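Local coordinates for lipoprotein, putative (PDB 4O4A) that is of unknown function but is a putative lipoprotein that may bind lipid, probably at the bacterial cell surface, at residues I43-V48 with R155-R160; E58-V63 with T82-Y87; K76-G81 with S107-R112; R140-P143 with H148-E151. One frame throughout, in Å; residues are numbered along the deposited sequence.

Contact 1 (I43-V48 with R155-R160)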
loop_
_atom_site.group_PDB
_atom_site.type_symbol
_atom_site.label_atom_id
_atom_site.label_comp_id
_atom_site.label_asym_id
_atom_site.label_seq_id
_atom_site.Cartn_x
_atom_site.Cartn_y
_atom_site.Cartn_z
ATOM N N ILE B 43 -19.726 15.411 -4.573
ATOM C CA ILE B 43 -20.238 15.410 -5.915
ATOM C C ILE B 43 -21.699 15.818 -5.939
ATOM O O ILE B 43 -22.507 15.354 -5.137
ATOM C CB ILE B 43 -20.098 14.030 -6.566
ATOM C CG1 ILE B 43 -18.633 13.578 -6.559
ATOM C CG2 ILE B 43 -20.631 14.071 -7.981
ATOM C CD1 ILE B 43 -18.373 12.217 -7.178
ATOM N N VAL B 44 -22.016 16.707 -6.874
ATOM C CA VAL B 44 -23.378 17.150 -7.087
ATOM C C VAL B 44 -23.700 16.805 -8.516
ATOM O O VAL B 44 -22.922 17.130 -9.421
ATOM C CB VAL B 44 -23.532 18.663 -6.927
ATOM C CG1 VAL B 44 -24.990 19.053 -7.118
ATOM C CG2 VAL B 44 -23.063 19.106 -5.557
ATOM N N VAL B 45 -24.811 16.127 -8.740
ATOM C CA VAL B 45 -25.195 15.772 -10.104
ATOM C C VAL B 45 -26.546 16.377 -10.385
ATOM O O VAL B 45 -27.487 16.191 -9.619
ATOM C CB VAL B 45 -25.255 14.266 -10.319
ATOM C CG1 VAL B 45 -25.620 13.961 -11.771
ATOM C CG2 VAL B 45 -23.925 13.630 -9.966
ATOM N N TYR B 46 -26.630 17.103 -11.488
ATOM C CA TYR B 46 -27.852 17.791 -11.860
ATOM C C TYR B 46 -28.614 17.090 -12.975
ATOM O O TYR B 46 -28.139 16.123 -13.584
ATOM C CB TYR B 46 -27.509 19.211 -12.324
ATOM C CG TYR B 46 -26.943 20.107 -11.238
ATOM C CD1 TYR B 46 -25.607 20.039 -10.887
ATOM C CD2 TYR B 46 -27.747 21.037 -10.594
ATOM C CE1 TYR B 46 -25.090 20.857 -9.900
ATOM C CE2 TYR B 46 -27.246 21.863 -9.612
ATOM C CZ TYR B 46 -25.911 21.765 -9.268
ATOM O OH TYR B 46 -25.402 22.603 -8.304
ATOM N N ASN B 47 -29.815 17.598 -13.219
ATOM C CA ASN B 47 -30.674 17.111 -14.271
ATOM C C ASN B 47 -30.982 15.622 -14.154
ATOM O O ASN B 47 -31.113 14.934 -15.150
ATOM C CB ASN B 47 -30.044 17.415 -15.622
ATOM C CG ASN B 47 -31.029 17.305 -16.751
ATOM O OD1 ASN B 47 -32.203 17.647 -16.604
ATOM N ND2 ASN B 47 -30.561 16.838 -17.890
ATOM N N VAL B 48 -31.111 15.139 -12.926
ATOM C CA VAL B 48 -31.451 13.746 -12.682
ATOM C C VAL B 48 -32.964 13.669 -12.495
ATOM O O VAL B 48 -33.493 14.135 -11.484
ATOM C CB VAL B 48 -30.760 13.221 -11.424
ATOM C CG1 VAL B 48 -31.140 11.770 -11.160
ATOM C CG2 VAL B 48 -29.256 13.362 -11.565
ATOM N N ARG B 155 -17.873 7.247 -10.599
ATOM C CA ARG B 155 -18.171 6.044 -11.329
ATOM C C ARG B 155 -19.302 5.314 -10.626
ATOM O O ARG B 155 -20.280 4.951 -11.259
ATOM C CB ARG B 155 -16.931 5.162 -11.371
ATOM C CG ARG B 155 -17.033 4.042 -12.364
ATOM C CD ARG B 155 -15.740 3.203 -12.449
ATOM N NE ARG B 155 -14.564 4.035 -12.401
ATOM C CZ ARG B 155 -13.569 3.945 -11.519
ATOM N NH1 ARG B 155 -13.507 2.976 -10.607
ATOM N NH2 ARG B 155 -12.569 4.801 -11.612
ATOM N N ASP B 156 -19.175 5.140 -9.310
ATOM C CA ASP B 156 -20.180 4.438 -8.517
ATOM C C ASP B 156 -21.478 5.207 -8.420
ATOM O O ASP B 156 -22.552 4.617 -8.457
ATOM C CB ASP B 156 -19.656 4.140 -7.112
ATOM C CG ASP B 156 -18.443 3.206 -7.115
ATOM O OD1 ASP B 156 -18.261 2.437 -8.089
ATOM O OD2 ASP B 156 -17.670 3.230 -6.132
ATOM N N LEU B 157 -21.389 6.521 -8.311
ATOM C CA LEU B 157 -22.585 7.346 -8.189
ATOM C C LEU B 157 -23.426 7.291 -9.448
ATOM O O LEU B 157 -24.649 7.237 -9.372
ATOM C CB LEU B 157 -22.215 8.796 -7.885
ATOM C CG LEU B 157 -23.389 9.777 -7.814
ATOM C CD1 LEU B 157 -24.427 9.340 -6.788
ATOM C CD2 LEU B 157 -22.909 11.181 -7.519
HETATM N N MSE B 158 -22.778 7.312 -10.608
HETATM C CA MSE B 158 -23.504 7.248 -11.872
HETATM C C MSE B 158 -24.249 5.952 -11.978
HETATM O O MSE B 158 -25.380 5.919 -12.464
HETATM C CB MSE B 158 -22.552 7.417 -13.030
HETATM C CG MSE B 158 -22.131 8.874 -13.114
HETATM SE SE MSE B 158 -23.588 10.168 -13.398
HETATM C CE MSE B 158 -24.399 9.252 -14.928
ATOM N N GLN B 159 -23.638 4.879 -11.505
ATOM C CA GLN B 159 -24.283 3.596 -11.537
ATOM C C GLN B 159 -25.497 3.611 -10.617
ATOM O O GLN B 159 -26.557 3.134 -11.012
ATOM C CB GLN B 159 -23.312 2.494 -11.135
ATOM C CG GLN B 159 -23.900 1.103 -11.227
ATOM C CD GLN B 159 -22.842 0.057 -11.079
ATOM O OE1 GLN B 159 -22.721 -0.865 -11.905
ATOM N NE2 GLN B 159 -22.026 0.216 -10.059
ATOM N N ARG B 160 -25.342 4.133 -9.398
ATOM C CA ARG B 160 -26.471 4.209 -8.463
ATOM C C ARG B 160 -27.595 5.014 -9.074
ATOM O O ARG B 160 -28.762 4.684 -8.887
ATOM C CB ARG B 160 -26.120 4.763 -7.054
ATOM C CG ARG B 160 -25.408 3.756 -6.160
ATOM C CD ARG B 160 -25.381 4.155 -4.667
ATOM N NE ARG B 160 -25.058 5.572 -4.389
ATOM C CZ ARG B 160 -23.822 6.088 -4.364
ATOM N NH1 ARG B 160 -23.649 7.377 -4.077
ATOM N NH2 ARG B 160 -22.756 5.329 -4.636
#
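Leu157, on one face of helix 149-166, presses against Ile43 and Val45 of strand 40-45, a compact worked example of how a helix packs on a beta-sheet. The tight part of the contact is made by a single methyl group. Leu157 CD2 lies 3.7 Å from Ile43 CG2 and 3.6 Å from Val45 CG2, and those two strand methyls are themselves 3.9 Å apart, Ile43 CG2 to Val45 CG2, so the three groups form a nearly even triangle. Ile43 and Val45 are two residues apart on an extended strand and therefore present the same face to the helix. The leucine runs past both in the opposite direction. Its CG stands opposite the backbone N (chi1 177°), and the second torsion then carries CD2 to the sheet. All three residues are buried, and the attraction is purely apolar.

The packing slackens toward Met158, a selenomethionine whose SE comes no nearer than 4.6 Å to Val45 CG1. Farther round the helix the surface turns polar and open: Gln159 is exposed, Arg160 pairs with Asp68, and Arg155 pairs with Glu147. The Arg160 guanidinium folds back so that one face lies above Leu157 CA, offset toward its rim. Around this patch, Ile43 also touches Lys153 and Met154 one turn earlier on the helix, Val45 reaches Ile161 one turn later, and strands 70-72 and 117-126 flank strand 40-45, contributing Thr70 against Leu157 and Phe119 against Val45 and Met158.

Contact 2 (E58-V63 with T82-Y87)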
loop_
_atom_site.group_PDB
_atom_site.type_symbol
_atom_site.label_atom_id
_atom_site.label_comp_id
_atom_site.label_asym_id
_atom_site.label_seq_id
_atom_site.Cartn_x
_atom_site.Cartn_y
_atom_site.Cartn_z
ATOM N N GLU B 58 -34.527 32.147 0.379
ATOM C CA GLU B 58 -34.286 33.488 -0.075
ATOM C C GLU B 58 -33.905 33.413 -1.567
ATOM O O GLU B 58 -34.675 32.940 -2.392
ATOM C CB GLU B 58 -33.234 34.206 0.805
ATOM C CG GLU B 58 -33.708 34.404 2.256
ATOM C CD GLU B 58 -32.799 35.243 3.167
ATOM O OE1 GLU B 58 -33.260 36.334 3.569
ATOM O OE2 GLU B 58 -31.648 34.844 3.491
ATOM N N GLU B 59 -32.709 33.839 -1.900
ATOM C CA GLU B 59 -32.259 33.855 -3.280
ATOM C C GLU B 59 -31.293 32.700 -3.582
ATOM O O GLU B 59 -30.861 32.532 -4.715
ATOM C CB GLU B 59 -31.569 35.190 -3.534
ATOM C CG GLU B 59 -30.437 35.471 -2.544
ATOM C CD GLU B 59 -29.990 36.922 -2.565
ATOM O OE1 GLU B 59 -30.392 37.643 -3.507
ATOM O OE2 GLU B 59 -29.249 37.343 -1.642
ATOM N N PHE B 60 -30.977 31.901 -2.566
ATOM C CA PHE B 60 -30.037 30.789 -2.699
ATOM C C PHE B 60 -30.665 29.437 -2.961
ATOM O O PHE B 60 -31.753 29.160 -2.478
ATOM C CB PHE B 60 -29.252 30.657 -1.419
ATOM C CG PHE B 60 -28.331 31.799 -1.149
ATOM C CD1 PHE B 60 -28.811 32.984 -0.640
ATOM C CD2 PHE B 60 -26.972 31.662 -1.362
ATOM C CE1 PHE B 60 -27.951 34.035 -0.365
ATOM C CE2 PHE B 60 -26.105 32.708 -1.095
ATOM C CZ PHE B 60 -26.599 33.896 -0.599
ATOM N N SER B 61 -29.956 28.598 -3.719
ATOM C CA SER B 61 -30.384 27.228 -3.977
ATOM C C SER B 61 -29.661 26.448 -2.915
ATOM O O SER B 61 -28.549 26.804 -2.542
ATOM C CB SER B 61 -29.959 26.743 -5.361
ATOM O OG SER B 61 -30.546 27.518 -6.384
ATOM N N VAL B 62 -30.270 25.389 -2.414
ATOM C CA VAL B 62 -29.655 24.651 -1.314
ATOM C C VAL B 62 -29.311 23.232 -1.689
ATOM O O VAL B 62 -30.187 22.450 -2.005
ATOM C CB VAL B 62 -30.587 24.603 -0.090
ATOM C CG1 VAL B 62 -29.883 23.962 1.097
ATOM C CG2 VAL B 62 -31.043 25.999 0.284
ATOM N N VAL B 63 -28.022 22.915 -1.628
ATOM C CA VAL B 63 -27.540 21.584 -1.911
ATOM C C VAL B 63 -27.274 20.905 -0.594
ATOM O O VAL B 63 -26.474 21.384 0.199
ATOM C CB VAL B 63 -26.241 21.592 -2.727
ATOM C CG1 VAL B 63 -25.674 20.182 -2.828
ATOM C CG2 VAL B 63 -26.482 22.160 -4.112
ATOM N N THR B 82 -21.073 35.573 -10.638
ATOM C CA THR B 82 -20.113 35.912 -9.612
ATOM C C THR B 82 -20.313 34.937 -8.443
ATOM O O THR B 82 -21.412 34.823 -7.924
ATOM C CB THR B 82 -20.298 37.357 -9.136
ATOM O OG1 THR B 82 -20.070 38.257 -10.223
ATOM C CG2 THR B 82 -19.332 37.684 -7.990
ATOM N N VAL B 83 -19.248 34.242 -8.031
ATOM C CA VAL B 83 -19.360 33.262 -6.953
ATOM C C VAL B 83 -19.611 33.905 -5.604
ATOM O O VAL B 83 -18.793 34.681 -5.111
ATOM C CB VAL B 83 -18.102 32.384 -6.841
ATOM C CG1 VAL B 83 -18.234 31.406 -5.668
ATOM C CG2 VAL B 83 -17.872 31.630 -8.141
ATOM N N ASN B 84 -20.757 33.597 -5.016
ATOM C CA ASN B 84 -21.082 34.097 -3.682
ATOM C C ASN B 84 -21.676 32.949 -2.865
ATOM O O ASN B 84 -22.525 33.160 -2.026
ATOM C CB ASN B 84 -22.074 35.249 -3.764
ATOM C CG ASN B 84 -23.417 34.791 -4.255
ATOM O OD1 ASN B 84 -23.498 33.817 -5.015
ATOM N ND2 ASN B 84 -24.478 35.464 -3.825
ATOM N N ASP B 85 -21.167 31.745 -3.066
ATOM C CA ASP B 85 -21.693 30.574 -2.380
ATOM C C ASP B 85 -21.340 30.556 -0.895
ATOM O O ASP B 85 -20.354 31.142 -0.482
ATOM C CB ASP B 85 -21.156 29.302 -3.032
ATOM C CG ASP B 85 -21.491 29.209 -4.519
ATOM O OD1 ASP B 85 -22.543 29.749 -4.956
ATOM O OD2 ASP B 85 -20.699 28.563 -5.243
ATOM N N LEU B 86 -22.178 29.895 -0.104
ATOM C CA LEU B 86 -21.970 29.738 1.333
ATOM C C LEU B 86 -21.891 28.251 1.652
ATOM O O LEU B 86 -22.558 27.431 1.015
ATOM C CB LEU B 86 -23.107 30.375 2.108
ATOM C CG LEU B 86 -23.252 31.889 1.915
ATOM C CD1 LEU B 86 -24.503 32.401 2.599
ATOM C CD2 LEU B 86 -22.014 32.621 2.435
ATOM N N TYR B 87 -21.054 27.897 2.613
ATOM C CA TYR B 87 -20.857 26.504 2.978
ATOM C C TYR B 87 -21.097 26.310 4.468
ATOM O O TYR B 87 -20.723 27.145 5.291
ATOM C CB TYR B 87 -19.442 26.063 2.598
ATOM C CG TYR B 87 -19.051 26.403 1.169
ATOM C CD1 TYR B 87 -19.263 25.510 0.131
ATOM C CD2 TYR B 87 -18.453 27.609 0.867
ATOM C CE1 TYR B 87 -18.911 25.807 -1.181
ATOM C CE2 TYR B 87 -18.087 27.921 -0.436
ATOM C CZ TYR B 87 -18.321 27.014 -1.458
ATOM O OH TYR B 87 -17.980 27.324 -2.769
#
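Phe60 swings its ring CG away from its own carbonyl carbon (chi1 -67°), while Asn84 sets its CG between the backbone N and carbonyl carbon (chi1 67°), and the two side chains thereby approach each other from opposite directions. The setting is a mixed five-stranded sheet in which strands 60-64 and 86-90 are not neighbours. Both run parallel to strand 30-35, which lies between them, so the contact reaches over an intervening strand near the N-terminal ends of these strands. That spacing explains why even the closest backbone pair, Phe60 CA and Asp85 CA, stands 8.4 Å apart and why side chains must do the bridging.

The phenylalanine ring is the bridge. The backbone carbonyl oxygen of Asn84 sits at its edge, near the ring plane, with Asn84 O 3.7 Å from Phe60 CE2, where it faces the weakly positive rim hydrogens. The Asn84 amide is turned only 21° from the ring plane, and its ND2 approaches Phe60 CZ at 4.2 Å. This amide has its main polar partner in the N-terminal segment: OD1 accepts a hydrogen bond from Asp29 N. The Asn84 backbone N is bonded to Thr28 OG1, which helps hold the segment leading into strand 86-90. Ile31 of the middle strand also touches Phe60, and the whole patch lies partly exposed at the surface. Leu86 completes the apolar side, its side chain crossing that of Phe60 at about a right angle, with CD1 4.0 Å from Phe60 CE2 and 4.1 Å from CZ of the same ring.

Contact 3 (K76-G81 with S107-R112)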
loop_
_atom_site.group_PDB
_atom_site.type_symbol
_atom_site.label_atom_id
_atom_site.label_comp_id
_atom_site.label_asym_id
_atom_site.label_seq_id
_atom_site.Cartn_x
_atom_site.Cartn_y
_atom_site.Cartn_z
ATOM N N LYS B 76 -32.204 21.513 -13.359
ATOM C CA LYS B 76 -31.522 21.403 -14.659
ATOM C C LYS B 76 -30.018 21.599 -14.636
ATOM O O LYS B 76 -29.290 20.788 -15.176
ATOM C CB LYS B 76 -32.201 22.236 -15.776
ATOM C CG LYS B 76 -33.450 21.533 -16.319
ATOM C CD LYS B 76 -34.009 22.038 -17.654
ATOM C CE LYS B 76 -34.411 23.516 -17.647
ATOM N NZ LYS B 76 -34.932 23.959 -18.976
ATOM N N ASN B 77 -29.536 22.644 -14.003
ATOM C CA ASN B 77 -28.098 22.854 -13.979
ATOM C C ASN B 77 -27.690 23.710 -12.804
ATOM O O ASN B 77 -28.544 24.254 -12.087
ATOM C CB ASN B 77 -27.647 23.496 -15.302
ATOM C CG ASN B 77 -26.168 23.305 -15.588
ATOM O OD1 ASN B 77 -25.381 22.964 -14.705
ATOM N ND2 ASN B 77 -25.792 23.466 -16.845
HETATM N N MSE B 78 -26.384 23.819 -12.608
HETATM C CA MSE B 78 -25.843 24.653 -11.577
HETATM C C MSE B 78 -25.960 26.083 -12.030
HETATM O O MSE B 78 -26.144 26.388 -13.216
HETATM C CB MSE B 78 -24.397 24.271 -11.269
HETATM C CG MSE B 78 -23.431 24.715 -12.365
HETATM SE SE MSE B 78 -21.958 23.436 -12.521
HETATM C CE MSE B 78 -22.230 22.737 -14.335
ATOM N N LYS B 79 -25.839 26.972 -11.066
ATOM C CA LYS B 79 -25.943 28.382 -11.327
ATOM C C LYS B 79 -24.597 28.927 -11.755
ATOM O O LYS B 79 -23.533 28.350 -11.471
ATOM C CB LYS B 79 -26.478 29.128 -10.106
ATOM C CG LYS B 79 -28.001 29.104 -9.965
ATOM C CD LYS B 79 -28.484 30.003 -8.830
ATOM C CE LYS B 79 -29.958 29.789 -8.551
ATOM N NZ LYS B 79 -30.366 30.444 -7.275
ATOM N N PHE B 80 -24.663 30.041 -12.466
ATOM C CA PHE B 80 -23.489 30.700 -12.992
ATOM C C PHE B 80 -23.449 32.174 -12.649
ATOM O O PHE B 80 -24.476 32.811 -12.506
ATOM C CB PHE B 80 -23.472 30.525 -14.500
ATOM C CG PHE B 80 -23.420 29.094 -14.924
ATOM C CD1 PHE B 80 -22.246 28.355 -14.803
ATOM C CD2 PHE B 80 -24.551 28.478 -15.432
ATOM C CE1 PHE B 80 -22.209 27.023 -15.190
ATOM C CE2 PHE B 80 -24.523 27.152 -15.820
ATOM C CZ PHE B 80 -23.349 26.422 -15.698
ATOM N N GLY B 81 -22.242 32.703 -12.505
ATOM C CA GLY B 81 -22.052 34.137 -12.286
ATOM C C GLY B 81 -20.996 34.414 -11.265
ATOM O O GLY B 81 -20.118 33.583 -11.030
ATOM N N SER B 107 -13.114 21.512 -7.416
ATOM C CA SER B 107 -12.286 20.707 -8.306
ATOM C C SER B 107 -12.599 20.828 -9.772
ATOM O O SER B 107 -11.732 21.213 -10.557
ATOM C CB SER B 107 -12.357 19.234 -7.914
ATOM O OG SER B 107 -11.630 18.458 -8.852
ATOM N N SER B 108 -13.814 20.483 -10.170
ATOM C CA SER B 108 -14.160 20.548 -11.595
ATOM C C SER B 108 -15.642 20.443 -11.864
ATOM O O SER B 108 -16.427 20.062 -11.001
ATOM C CB SER B 108 -13.484 19.408 -12.359
ATOM O OG SER B 108 -14.021 18.172 -11.944
ATOM N N THR B 109 -16.010 20.804 -13.081
ATOM C CA THR B 109 -17.384 20.730 -13.523
ATOM C C THR B 109 -17.388 20.155 -14.904
ATOM O O THR B 109 -16.378 20.157 -15.598
ATOM C CB THR B 109 -18.064 22.105 -13.573
ATOM O OG1 THR B 109 -17.322 22.979 -14.431
ATOM C CG2 THR B 109 -18.120 22.708 -12.201
ATOM N N GLY B 110 -18.539 19.666 -15.306
ATOM C CA GLY B 110 -18.675 19.113 -16.614
ATOM C C GLY B 110 -20.046 18.544 -16.819
ATOM O O GLY B 110 -21.007 18.882 -16.117
ATOM N N SER B 111 -20.117 17.657 -17.791
ATOM C CA SER B 111 -21.340 17.002 -18.150
ATOM C C SER B 111 -20.985 15.591 -18.527
ATOM O O SER B 111 -19.915 15.333 -19.072
ATOM C CB SER B 111 -21.979 17.718 -19.330
ATOM O OG SER B 111 -23.187 17.107 -19.699
ATOM N N ARG B 112 -21.868 14.674 -18.185
ATOM C CA ARG B 112 -21.676 13.284 -18.494
ATOM C C ARG B 112 -22.912 12.838 -19.259
ATOM O O ARG B 112 -24.026 13.114 -18.835
ATOM C CB ARG B 112 -21.525 12.500 -17.212
ATOM C CG ARG B 112 -20.976 11.110 -17.400
ATOM C CD ARG B 112 -20.850 10.532 -16.006
ATOM N NE ARG B 112 -19.837 9.488 -15.885
ATOM C CZ ARG B 112 -18.571 9.728 -15.555
ATOM N NH1 ARG B 112 -17.714 8.718 -15.457
ATOM N NH2 ARG B 112 -18.154 10.975 -15.331
#
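Met78 of the loop 76-81 meets Thr109 of strand 104-114 right beside a polar tie, the hydrogen bond between Ser108 OG and Asn123 ND2 that joins this strand to the neighbouring strand 117-126. Across to the loop the meeting is apolar and slight. Met78, a selenomethionine, brings its SE to within 3.9 Å of Thr109 CG2, the two side chains passing at an oblique angle. The methionine chain reaches there by a bent path: its CG lies between the backbone N and the carbonyl carbon (chi1 74°), and further bends follow at the next two torsions. Its terminal CE then lies over the strand backbone, 4.4 Å from Gly110 O. On the threonine it is the methyl that takes part, standing opposite the carbonyl carbon.

Met78 is also backed by Pro120 and Tyr46, which place the loop against the strands beside it, whereas Thr109 is exposed. Gly110 is hydrogen-bonded through its backbone to Phe121 of strand 117-126. Just upstream, Ser107 and Ser108 both face Asn123, the arrangement of a classic beta bulge in an antiparallel strand pair.

Contact 4 (R140-P143 with H148-E151). With SO4 (sulfate ion), chain F.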
loop_
_atom_site.group_PDB
_atom_site.type_symbol
_atom_site.label_atom_id
_atom_site.label_comp_id
_atom_site.label_asym_id
_atom_site.label_seq_id
_atom_site.Cartn_x
_atom_site.Cartn_y
_atom_site.Cartn_z
ATOM N N ARG B 140 -6.764 17.924 -1.298
ATOM C CA ARG B 140 -5.823 17.084 -0.575
ATOM C C ARG B 140 -4.845 16.392 -1.492
ATOM O O ARG B 140 -5.145 16.121 -2.649
ATOM C CB ARG B 140 -6.566 16.040 0.270
ATOM C CG ARG B 140 -7.139 14.867 -0.504
ATOM C CD ARG B 140 -8.041 14.013 0.378
ATOM N NE ARG B 140 -8.605 12.868 -0.340
ATOM C CZ ARG B 140 -9.593 12.944 -1.222
ATOM N NH1 ARG B 140 -10.031 11.846 -1.815
ATOM N NH2 ARG B 140 -10.137 14.121 -1.532
ATOM N N GLU B 141 -3.668 16.107 -0.946
ATOM C CA GLU B 141 -2.595 15.420 -1.667
ATOM C C GLU B 141 -2.989 13.952 -1.799
ATOM O O GLU B 141 -3.424 13.342 -0.833
ATOM C CB GLU B 141 -1.276 15.625 -0.903
ATOM C CG GLU B 141 0.044 15.092 -1.523
ATOM C CD GLU B 141 0.418 13.675 -1.094
ATOM O OE1 GLU B 141 1.533 13.217 -1.451
ATOM O OE2 GLU B 141 -0.372 13.011 -0.387
ATOM N N VAL B 142 -2.908 13.426 -3.015
ATOM C CA VAL B 142 -3.241 12.037 -3.301
ATOM C C VAL B 142 -2.072 11.442 -4.069
ATOM O O VAL B 142 -1.295 12.193 -4.653
ATOM C CB VAL B 142 -4.522 11.895 -4.160
ATOM C CG1 VAL B 142 -5.720 12.501 -3.442
ATOM C CG2 VAL B 142 -4.340 12.537 -5.529
ATOM N N PRO B 143 -1.945 10.097 -4.083
ATOM C CA PRO B 143 -0.839 9.412 -4.781
ATOM C C PRO B 143 -0.690 9.812 -6.249
ATOM O O PRO B 143 -1.661 10.188 -6.906
ATOM C CB PRO B 143 -1.187 7.947 -4.633
ATOM C CG PRO B 143 -2.025 7.880 -3.389
ATOM C CD PRO B 143 -2.808 9.149 -3.351
ATOM N N HIS B 148 -7.599 9.699 -9.246
ATOM C CA HIS B 148 -8.069 10.442 -8.092
ATOM C C HIS B 148 -9.294 9.707 -7.525
ATOM O O HIS B 148 -10.159 9.269 -8.289
ATOM C CB HIS B 148 -8.421 11.861 -8.487
ATOM C CG HIS B 148 -8.624 12.771 -7.323
ATOM N ND1 HIS B 148 -9.787 12.794 -6.587
ATOM C CD2 HIS B 148 -7.813 13.708 -6.777
ATOM C CE1 HIS B 148 -9.684 13.697 -5.632
ATOM N NE2 HIS B 148 -8.500 14.275 -5.730
ATOM N N PRO B 149 -9.381 9.577 -6.183
ATOM C CA PRO B 149 -10.498 8.877 -5.529
ATOM C C PRO B 149 -11.890 9.314 -5.966
ATOM O O PRO B 149 -12.838 8.538 -5.872
ATOM C CB PRO B 149 -10.285 9.199 -4.062
ATOM C CG PRO B 149 -8.810 9.346 -3.936
ATOM C CD PRO B 149 -8.375 10.018 -5.202
ATOM N N ALA B 150 -12.007 10.542 -6.443
ATOM C CA ALA B 150 -13.283 11.091 -6.913
ATOM C C ALA B 150 -13.767 10.425 -8.188
ATOM O O ALA B 150 -14.972 10.438 -8.471
ATOM C CB ALA B 150 -13.161 12.591 -7.133
ATOM N N GLU B 151 -12.831 9.872 -8.961
ATOM C CA GLU B 151 -13.173 9.167 -10.187
ATOM C C GLU B 151 -13.995 7.957 -9.851
ATOM O O GLU B 151 -14.999 7.690 -10.515
ATOM C CB GLU B 151 -11.926 8.721 -10.964
ATOM C CG GLU B 151 -11.141 9.868 -11.570
ATOM C CD GLU B 151 -11.904 10.605 -12.663
ATOM O OE1 GLU B 151 -12.887 10.054 -13.217
ATOM O OE2 GLU B 151 -11.514 11.745 -12.985
HETATM S S SO4 F . -8.127 9.106 0.439
HETATM O O1 SO4 F . -7.075 9.696 -0.444
HETATM O O2 SO4 F . -8.208 9.893 1.690
HETATM O O3 SO4 F . -9.445 9.134 -0.242
HETATM O O4 SO4 F . -7.796 7.690 0.765
HETATM O O HOH W 1 -7.632 16.343 -3.414
#
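The N-terminal cap of helix 149-166 is where His148 and Pro149 meet Arg140 and Val142 of the preceding loop, beside a bound sulfate ion. His148 occupies the N-cap position: its ring ND1 accepts a hydrogen bond from Ala150 N at 3.2 Å and 165°, nearly in the ring plane, which satisfies one of the amides at the start of the helix. With its CG opposite the backbone N (chi1 -167°), the ring folds back over that first turn, where Pro149 CD lies above one of its faces. The other ring nitrogen, NE2, is 3.2 Å from a water, which in turn donates to Arg140 O at 2.6 Å and so ties the two segments through solvent.

Val142 packs on the same ring, its CG2 3.9 Å from His148 CD2, and its CG1 sits 4.0 Å from Pro149 CD. The extended Arg140 chain brings its guanidinium up to Pro149, with NH1 3.5 Å from Pro149 CB at the guanidinium edge. NH1 also donates to sulfate O3 at 3.2 Å. The guanidinium and imidazole planes stand 74° apart. The sulfate probably comes from the crystallisation liquor, so its site need not be physiological.

Within the chain, the arginine charge is also met by salt bridges, through NH1 to Asp41, on strand 40-45, and through NH2 to Glu125, on strand 117-126. The salt bridges join the loop after helix 133-138 to the sheet, and the packing on His148 and Pro149 joins it to the start of helix 149-166.

Overall arrangement
Contacts 1 and 4 share helix 149-166, their centres 18 Å apart, and contact 1 joins segments far apart in sequence, with the other three contacts lying between them. Contacts 1 and 3 reach the same four-stranded sheet and touch through Tyr46, Asn47 and Met158, at 13 Å between centres. Contact 2 belongs to the five-stranded sheet, yet Val44 packs on Val63, bringing the two sheets together. Contacts 2 and 3 alternate along the chain and touch through Lys79, whose NZ makes a weak hydrogen bond to Ser61 OG. Contact 4 follows them before contact 1 closes, about 26 Å from contact 2 between centres. The helix thus packs against one sheet while loop 76-81 connects the two.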